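Local atomic coordinates of putative P450-like enzyme (Streptomyces himastatinicus ATCC 53653, PDB entry 5Z9J), a protein that binds heme b and probably acts as a cytochrome P450 monooxygenase, activating molecular oxygen at the heme iron to oxidise its substrate. Residues V27-E31 / E32-W36; K65-E68 / A69-E72; V301-K304 / D305-L308. One frame throughout, in Å; residues are numbered along the deposited sequence.

Along the chain the three contacts come in the order 1, 2, 3, with none enclosed by another. Interactions 1 and 3 are neighbours, their centres about 10 Å apart, because strands 35-38 and 307-310 lie side by side in the five-stranded mixed sheet; Trp36 joins them directly, its backbone N probably hydrogen-bonded to Leu307 O at 2.9 Å. Interaction 2 stands apart, in the loop leading into the one-turn helix 68-71, its centre about 27 Å from interaction 1 and about 23 Å from interaction 3. Interactions 1 and 3 therefore shape one region of the P450 beta sheet near the heme-binding Arg289, while interaction 2 shapes a peripheral loop packed on helix 172-202.

Interaction 1 of 3, residues V27-E31 / E32-W36; sequences VDYDE and ELQLW
One face of the Trp36 indole receives the edge of the Tyr29 ring: CD1 of Tyr29 stands 3.4 Å from CE2 of Trp36. The planes are inclined at 56°, which makes this a tilted edge-to-face pair. The Tyr29 torsion (chi1 -179°) places only the ring, whose CD1 reaches the indole. Tyr29 CB adds a CH-pi contact 4.0 Å from the centroid of the Trp36 six-membered ring, set by the strand pairing of the two residues. At the rim of the indole, close to its plane, Val27 CG1 lies 4.0 Å from CE3 of Trp36, and Gln306 OE1 takes the indole N-H. Replacing Trp36 with an alanine removes the surface against which Tyr29 rests, and would probably leave that ring free to turn and Gln306 OE1 without this partner.

The opposite face of the hairpin carries Asp30. Asp30 OD1 accepts Leu33 N at 3.1 Å, the donor arriving from 61° out of the carboxylate plane, and weakly accepts Glu32 N; the side chain also touches a bound tris(hydroxyethyl)aminomethane. The backbone N of Asp30 meets Leu35 O at 2.6 Å, and Asp30 O accepts Leu35 N at 3.2 Å and, weakly, Gln34 N. With Gln34 at positive phi, this is a G1 beta bulge closing the hairpin at the outer edge of the P450 beta sheet.

Interaction 2 of 3, residues K65-E68 / A69-E72; sequences KLDE and AIVE
Ala69 starts the second segment with its methyl against the aspartate before the helix: CB of Ala69 lies 3.5 Å from OD2 of Asp67. The carboxylate is brought over by a chi1 of 177°, with CG pointing away from the Asp67 N and beside its carbonyl carbon. Ser225 OG is hydrogen-bonded to Ala69 O, tying this turn to the start of helix 224-238.

Ile70 comes next. Ile70 N forms a weak hydrogen bond to Asp67 O at 3.1 Å, while the extended CG1-CD1 branch runs back until Ile70 CD1 is 4.1 Å from Asp67 CB. Further out, Ile70 packs on Leu183 and Leu186 of helix 172-202. Asp67 occupies the N-cap position of the single-turn helix 68-71, but its carbonyl, not its carboxylate, makes the bonds into the helix. By its place between strand 54-55 and helix 82-93, this helix probably corresponds to the B' helix in the BC loop of P450s.

Val71 N is shared between two carbonyls, both bonds being weak. Asp67 O lies 3.4 Å from Val71 N, with an angle at hydrogen of 146°. Glu68 O is 3.3 Å from Val71 N and is met less straight. Such splitting is consistent with a short helix whose last turn mixes i-4 and i-3 bonding. On the apolar side, CG1 of Val71 approaches Leu66 CD1 to 3.8 Å and also touches Leu66 CB; Met59 lies against both residues.

Glu72, where the chain leaves the helix, gives a weak bond from its N to Glu68 O at 3.0 Å, and its own carbonyl accepts Asn229 ND2, which also serves Ile70 O.

Interaction 3 of 3, residues V301-K304 / D305-L308; sequences VIPK and DQLL
Ile302, Pro303 and Gln306 make the compact side of this turn. CG2 of Ile302 lies 3.9 Å from CB of Gln306, and the Pro303 ring, through CD, comes equally near CG of Gln306 at 3.9 Å. Gln306 CG also sits 3.4 Å from Pro303 O, so the aliphatic part of the glutamine fills the inside of the bend. Its chain is folded at chi2 (-60°), which lays the amide alongside the turn, Gln306 NE2 being 3.5 Å from Lys304 O; the amide oxygen is engaged by Trp36. Deeper in, CD1 of Ile302 meets CD1 of Leu308 at 4.2 Å, the two side chains crossing at about a right angle; both also rest on Trp36.

The outer side is looser. Lys304 and Asp305 run side by side, pointing the same way, and CE of Lys304 is 3.2 Å from OD2 of Asp305. Lys304 NZ, however, stays 4.0 Å from Asp305 OD2, beyond salt-bridge range, so any attraction there is probably only a diffuse electrostatic one. The firm ionic partner of Asp305 is Arg60, which forms a salt bridge to OD1, whereas Lys304 is exposed to solvent.

The backbone bends sharply here. Lys304 is extended and Asp305 has positive phi (55°), resembling a type II turn, though Pro303 O and Gln306 N are not bonded to each other; Thr291 OG1 bonds to both atoms instead. The turn leads from the two-stranded sheet of 295-297 and 300-302 into strand 307-310 of the main P450 beta sheet, where the Leu308 side chain lies about 5 Å from that of the heme-binding Arg289.

Interaction 1 of 3, residues V27-E31 / E32-W36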
loop_
_atom_site.group_PDB
_atom_site.type_symbol
_atom_site.label_atom_id
_atom_site.label_comp_id
_atom_site.label_asym_id
_atom_site.label_seq_id
_atom_site.Cartn_x
_atom_site.Cartn_y
_atom_site.Cartn_z
ATOM N N VAL A 27 3.429 23.270 5.814
ATOM C CA VAL A 27 2.231 22.874 6.564
ATOM C C VAL A 27 1.046 23.789 6.294
ATOM O O VAL A 27 1.195 25.007 6.300
ATOM C CB VAL A 27 2.479 22.883 8.099
ATOM C CG1 VAL A 27 1.215 22.500 8.855
ATOM C CG2 VAL A 27 3.627 21.979 8.490
ATOM N N ASP A 28 -0.128 23.218 6.034
ATOM C CA ASP A 28 -1.345 24.039 5.921
ATOM C C ASP A 28 -2.537 23.333 6.580
ATOM O O ASP A 28 -2.439 22.183 7.045
ATOM C CB ASP A 28 -1.685 24.432 4.455
ATOM C CG ASP A 28 -2.167 23.263 3.576
ATOM O OD1 ASP A 28 -2.902 22.348 4.043
ATOM O OD2 ASP A 28 -1.831 23.264 2.370
ATOM N N TYR A 29 -3.635 24.074 6.674
ATOM C CA TYR A 29 -4.874 23.571 7.255
ATOM C C TYR A 29 -5.973 23.594 6.187
ATOM O O TYR A 29 -6.113 24.561 5.441
ATOM C CB TYR A 29 -5.271 24.418 8.477
ATOM C CG TYR A 29 -6.537 23.991 9.194
ATOM C CD1 TYR A 29 -6.571 22.843 9.960
ATOM C CD2 TYR A 29 -7.700 24.749 9.090
ATOM C CE1 TYR A 29 -7.721 22.460 10.615
ATOM C CE2 TYR A 29 -8.847 24.380 9.734
ATOM C CZ TYR A 29 -8.860 23.236 10.495
ATOM O OH TYR A 29 -10.021 22.858 11.133
ATOM N N ASP A 30 -6.725 22.516 6.093
ATOM C CA ASP A 30 -7.857 22.457 5.184
ATOM C C ASP A 30 -9.121 22.747 5.996
ATOM O O ASP A 30 -9.589 21.886 6.756
ATOM C CB ASP A 30 -7.909 21.090 4.501
ATOM C CG ASP A 30 -8.902 21.043 3.354
ATOM O OD1 ASP A 30 -9.967 21.696 3.423
ATOM O OD2 ASP A 30 -8.604 20.368 2.356
ATOM N N GLU A 31 -9.659 23.961 5.849
ATOM C CA GLU A 31 -10.802 24.388 6.657
ATOM C C GLU A 31 -12.038 23.584 6.283
ATOM O O GLU A 31 -12.849 23.254 7.143
ATOM C CB GLU A 31 -11.087 25.886 6.507
ATOM C CG GLU A 31 -11.937 26.451 7.662
ATOM C CD GLU A 31 -12.413 27.893 7.422
ATOM O OE1 GLU A 31 -11.875 28.560 6.502
ATOM O OE2 GLU A 31 -13.335 28.352 8.143
ATOM N N GLU A 32 -12.148 23.219 5.010
ATOM C CA GLU A 32 -13.353 22.559 4.533
ATOM C C GLU A 32 -13.381 21.099 5.006
ATOM O O GLU A 32 -14.446 20.554 5.275
ATOM C CB GLU A 32 -13.437 22.657 3.001
ATOM C CG GLU A 32 -14.785 22.272 2.402
ATOM C CD GLU A 32 -15.824 23.379 2.574
ATOM O OE1 GLU A 32 -15.498 24.441 3.169
ATOM O OE2 GLU A 32 -16.982 23.185 2.134
ATOM N N LEU A 33 -12.205 20.483 5.139
ATOM C CA LEU A 33 -12.079 19.093 5.604
ATOM C C LEU A 33 -11.701 18.970 7.081
ATOM O O LEU A 33 -11.716 17.865 7.647
ATOM C CB LEU A 33 -11.038 18.343 4.782
ATOM C CG LEU A 33 -11.382 18.097 3.317
ATOM C CD1 LEU A 33 -10.262 17.300 2.663
ATOM C CD2 LEU A 33 -12.715 17.370 3.222
ATOM N N GLN A 34 -11.321 20.100 7.667
ATOM C CA GLN A 34 -10.919 20.209 9.063
ATOM C C GLN A 34 -9.730 19.289 9.373
ATOM O O GLN A 34 -9.759 18.509 10.325
ATOM C CB GLN A 34 -12.101 19.888 9.971
ATOM C CG GLN A 34 -12.386 20.938 11.016
ATOM C CD GLN A 34 -13.823 20.893 11.486
ATOM O OE1 GLN A 34 -14.709 20.449 10.758
ATOM N NE2 GLN A 34 -14.068 21.375 12.698
ATOM N N LEU A 35 -8.668 19.422 8.584
ATOM C CA LEU A 35 -7.465 18.637 8.791
ATOM C C LEU A 35 -6.236 19.437 8.404
ATOM O O LEU A 35 -6.340 20.457 7.707
ATOM C CB LEU A 35 -7.507 17.317 7.996
ATOM C CG LEU A 35 -7.803 17.285 6.490
ATOM C CD1 LEU A 35 -6.573 17.660 5.685
ATOM C CD2 LEU A 35 -8.370 15.887 6.038
ATOM N N TRP A 36 -5.078 18.935 8.834
ATOM C CA TRP A 36 -3.793 19.561 8.582
ATOM C C TRP A 36 -3.037 18.709 7.574
ATOM O O TRP A 36 -3.254 17.482 7.507
ATOM C CB TRP A 36 -2.994 19.720 9.888
ATOM C CG TRP A 36 -3.635 20.608 10.942
ATOM C CD1 TRP A 36 -4.648 20.276 11.811
ATOM C CD2 TRP A 36 -3.290 21.970 11.241
ATOM N NE1 TRP A 36 -4.966 21.349 12.600
ATOM C CE2 TRP A 36 -4.135 22.399 12.285
ATOM C CE3 TRP A 36 -2.346 22.867 10.721
ATOM C CZ2 TRP A 36 -4.073 23.687 12.822
ATOM C CZ3 TRP A 36 -2.285 24.152 11.256
ATOM C CH2 TRP A 36 -3.135 24.547 12.294
#

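Interaction 2 of 3, residues K65-E68 / A69-E72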
loop_
_atom_site.group_PDB
_atom_site.type_symbol
_atom_site.label_atom_id
_atom_site.label_comp_id
_atom_site.label_asym_id
_atom_site.label_seq_id
_atom_site.Cartn_x
_atom_site.Cartn_y
_atom_site.Cartn_z
ATOM N N LYS A 65 -17.375 5.931 16.280
ATOM C CA LYS A 65 -16.246 5.014 16.235
ATOM C C LYS A 65 -16.703 3.571 16.196
ATOM O O LYS A 65 -17.812 3.271 16.632
ATOM C CB LYS A 65 -15.368 5.195 17.478
ATOM C CG LYS A 65 -15.027 6.626 17.816
ATOM C CD LYS A 65 -14.018 6.663 18.938
ATOM C CE LYS A 65 -13.782 8.078 19.367
ATOM N NZ LYS A 65 -12.857 8.127 20.531
ATOM N N LEU A 66 -15.833 2.675 15.750
ATOM C CA LEU A 66 -16.116 1.266 15.964
ATOM C C LEU A 66 -15.631 0.836 17.329
ATOM O O LEU A 66 -14.707 1.442 17.898
ATOM C CB LEU A 66 -15.467 0.373 14.916
ATOM C CG LEU A 66 -15.972 0.493 13.489
ATOM C CD1 LEU A 66 -14.934 0.071 12.449
ATOM C CD2 LEU A 66 -17.215 -0.358 13.393
ATOM N N ASP A 67 -16.277 -0.195 17.858
ATOM C CA ASP A 67 -15.890 -0.722 19.150
ATOM C C ASP A 67 -14.504 -1.307 18.982
ATOM O O ASP A 67 -14.173 -1.857 17.927
ATOM C CB ASP A 67 -16.873 -1.790 19.646
ATOM C CG ASP A 67 -16.452 -2.425 20.991
ATOM O OD1 ASP A 67 -15.997 -1.707 21.901
ATOM O OD2 ASP A 67 -16.604 -3.665 21.149
ATOM N N GLU A 68 -13.697 -1.128 20.025
ATOM C CA GLU A 68 -12.289 -1.513 20.054
ATOM C C GLU A 68 -12.095 -3.021 19.853
ATOM O O GLU A 68 -11.143 -3.448 19.216
ATOM C CB GLU A 68 -11.665 -1.090 21.386
ATOM C CG GLU A 68 -11.866 0.378 21.705
ATOM C CD GLU A 68 -13.289 0.668 22.189
ATOM O OE1 GLU A 68 -14.006 1.426 21.500
ATOM O OE2 GLU A 68 -13.692 0.138 23.254
ATOM N N ALA A 69 -12.982 -3.826 20.425
ATOM C CA ALA A 69 -12.880 -5.276 20.306
ATOM C C ALA A 69 -13.026 -5.703 18.854
ATOM O O ALA A 69 -12.470 -6.718 18.449
ATOM C CB ALA A 69 -13.903 -5.949 21.156
ATOM N N ILE A 70 -13.795 -4.938 18.083
ATOM C CA ILE A 70 -13.989 -5.202 16.666
ATOM C C ILE A 70 -12.756 -4.876 15.795
ATOM O O ILE A 70 -12.475 -5.581 14.825
ATOM C CB ILE A 70 -15.212 -4.445 16.154
ATOM C CG1 ILE A 70 -16.452 -4.972 16.858
ATOM C CG2 ILE A 70 -15.370 -4.592 14.635
ATOM C CD1 ILE A 70 -17.651 -4.258 16.488
ATOM N N VAL A 71 -12.059 -3.782 16.093
ATOM C CA VAL A 71 -10.894 -3.414 15.296
ATOM C C VAL A 71 -9.551 -3.927 15.806
ATOM O O VAL A 71 -8.534 -3.738 15.142
ATOM C CB VAL A 71 -10.780 -1.879 15.167
ATOM C CG1 VAL A 71 -11.993 -1.315 14.476
ATOM C CG2 VAL A 71 -10.649 -1.241 16.568
ATOM N N GLU A 72 -9.528 -4.599 16.944
ATOM C CA GLU A 72 -8.231 -5.049 17.484
ATOM C C GLU A 72 -7.547 -6.134 16.644
ATOM O O GLU A 72 -8.192 -7.077 16.147
ATOM C CB GLU A 72 -8.370 -5.513 18.936
ATOM C CG GLU A 72 -9.110 -6.809 19.095
ATOM C CD GLU A 72 -9.094 -7.282 20.512
ATOM O OE1 GLU A 72 -8.343 -6.683 21.316
ATOM O OE2 GLU A 72 -9.866 -8.208 20.834
#

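Interaction 3 of 3, residues V301-K304 / D305-L308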
loop_
_atom_site.group_PDB
_atom_site.type_symbol
_atom_site.label_atom_id
_atom_site.label_comp_id
_atom_site.label_asym_id
_atom_site.label_seq_id
_atom_site.Cartn_x
_atom_site.Cartn_y
_atom_site.Cartn_z
ATOM N N VAL A 301 1.965 25.770 14.664
ATOM C CA VAL A 301 1.482 25.115 15.864
ATOM C C VAL A 301 0.247 24.263 15.518
ATOM O O VAL A 301 -0.745 24.746 14.979
ATOM C CB VAL A 301 1.122 26.120 16.979
ATOM C CG1 VAL A 301 0.583 25.392 18.212
ATOM C CG2 VAL A 301 2.334 26.985 17.374
ATOM N N ILE A 302 0.303 22.991 15.847
ATOM C CA ILE A 302 -0.870 22.148 15.585
ATOM C C ILE A 302 -1.454 21.706 16.926
ATOM O O ILE A 302 -0.751 21.152 17.776
ATOM C CB ILE A 302 -0.520 20.955 14.717
ATOM C CG1 ILE A 302 0.024 21.441 13.376
ATOM C CG2 ILE A 302 -1.781 20.042 14.524
ATOM C CD1 ILE A 302 0.750 20.416 12.593
ATOM N N PRO A 303 -2.733 22.027 17.150
ATOM C CA PRO A 303 -3.326 21.686 18.442
ATOM C C PRO A 303 -3.398 20.175 18.665
ATOM O O PRO A 303 -3.165 19.388 17.759
ATOM C CB PRO A 303 -4.740 22.299 18.369
ATOM C CG PRO A 303 -4.644 23.379 17.298
ATOM C CD PRO A 303 -3.632 22.842 16.311
ATOM N N LYS A 304 -3.661 19.827 19.917
ATOM C CA LYS A 304 -4.055 18.513 20.379
ATOM C C LYS A 304 -5.209 17.969 19.535
ATOM O O LYS A 304 -5.957 18.733 18.948
ATOM C CB LYS A 304 -4.479 18.609 21.861
ATOM C CG LYS A 304 -4.578 17.283 22.619
ATOM C CD LYS A 304 -5.150 17.459 24.046
ATOM C CE LYS A 304 -6.526 18.131 24.069
ATOM N NZ LYS A 304 -7.141 18.190 25.433
ATOM N N ASP A 305 -5.298 16.652 19.423
ATOM C CA ASP A 305 -6.450 15.978 18.815
ATOM C C ASP A 305 -6.815 16.424 17.400
ATOM O O ASP A 305 -7.993 16.574 17.086
ATOM C CB ASP A 305 -7.676 16.162 19.709
ATOM C CG ASP A 305 -7.443 15.673 21.119
ATOM O OD1 ASP A 305 -6.638 14.741 21.288
ATOM O OD2 ASP A 305 -8.085 16.195 22.062
ATOM N N GLN A 306 -5.812 16.625 16.547
ATOM C CA GLN A 306 -6.055 17.010 15.163
ATOM C C GLN A 306 -5.658 15.894 14.219
ATOM O O GLN A 306 -4.776 15.087 14.534
ATOM C CB GLN A 306 -5.283 18.286 14.798
ATOM C CG GLN A 306 -5.712 19.582 15.513
ATOM C CD GLN A 306 -7.151 19.952 15.266
ATOM O OE1 GLN A 306 -7.541 20.217 14.125
ATOM N NE2 GLN A 306 -7.940 20.042 16.345
ATOM N N LEU A 307 -6.357 15.807 13.091
ATOM C CA LEU A 307 -6.004 14.868 12.047
ATOM C C LEU A 307 -4.921 15.499 11.160
ATOM O O LEU A 307 -5.126 16.582 10.612
ATOM C CB LEU A 307 -7.230 14.508 11.210
ATOM C CG LEU A 307 -7.057 13.540 10.043
ATOM C CD1 LEU A 307 -6.563 12.167 10.534
ATOM C CD2 LEU A 307 -8.379 13.359 9.292
ATOM N N LEU A 308 -3.795 14.811 11.032
ATOM C CA LEU A 308 -2.685 15.256 10.207
ATOM C C LEU A 308 -2.370 14.249 9.108
ATOM O O LEU A 308 -2.107 13.048 9.373
ATOM C CB LEU A 308 -1.455 15.540 11.079
ATOM C CG LEU A 308 -0.178 16.042 10.394
ATOM C CD1 LEU A 308 -0.414 17.432 9.941
ATOM C CD2 LEU A 308 0.989 16.046 11.389
#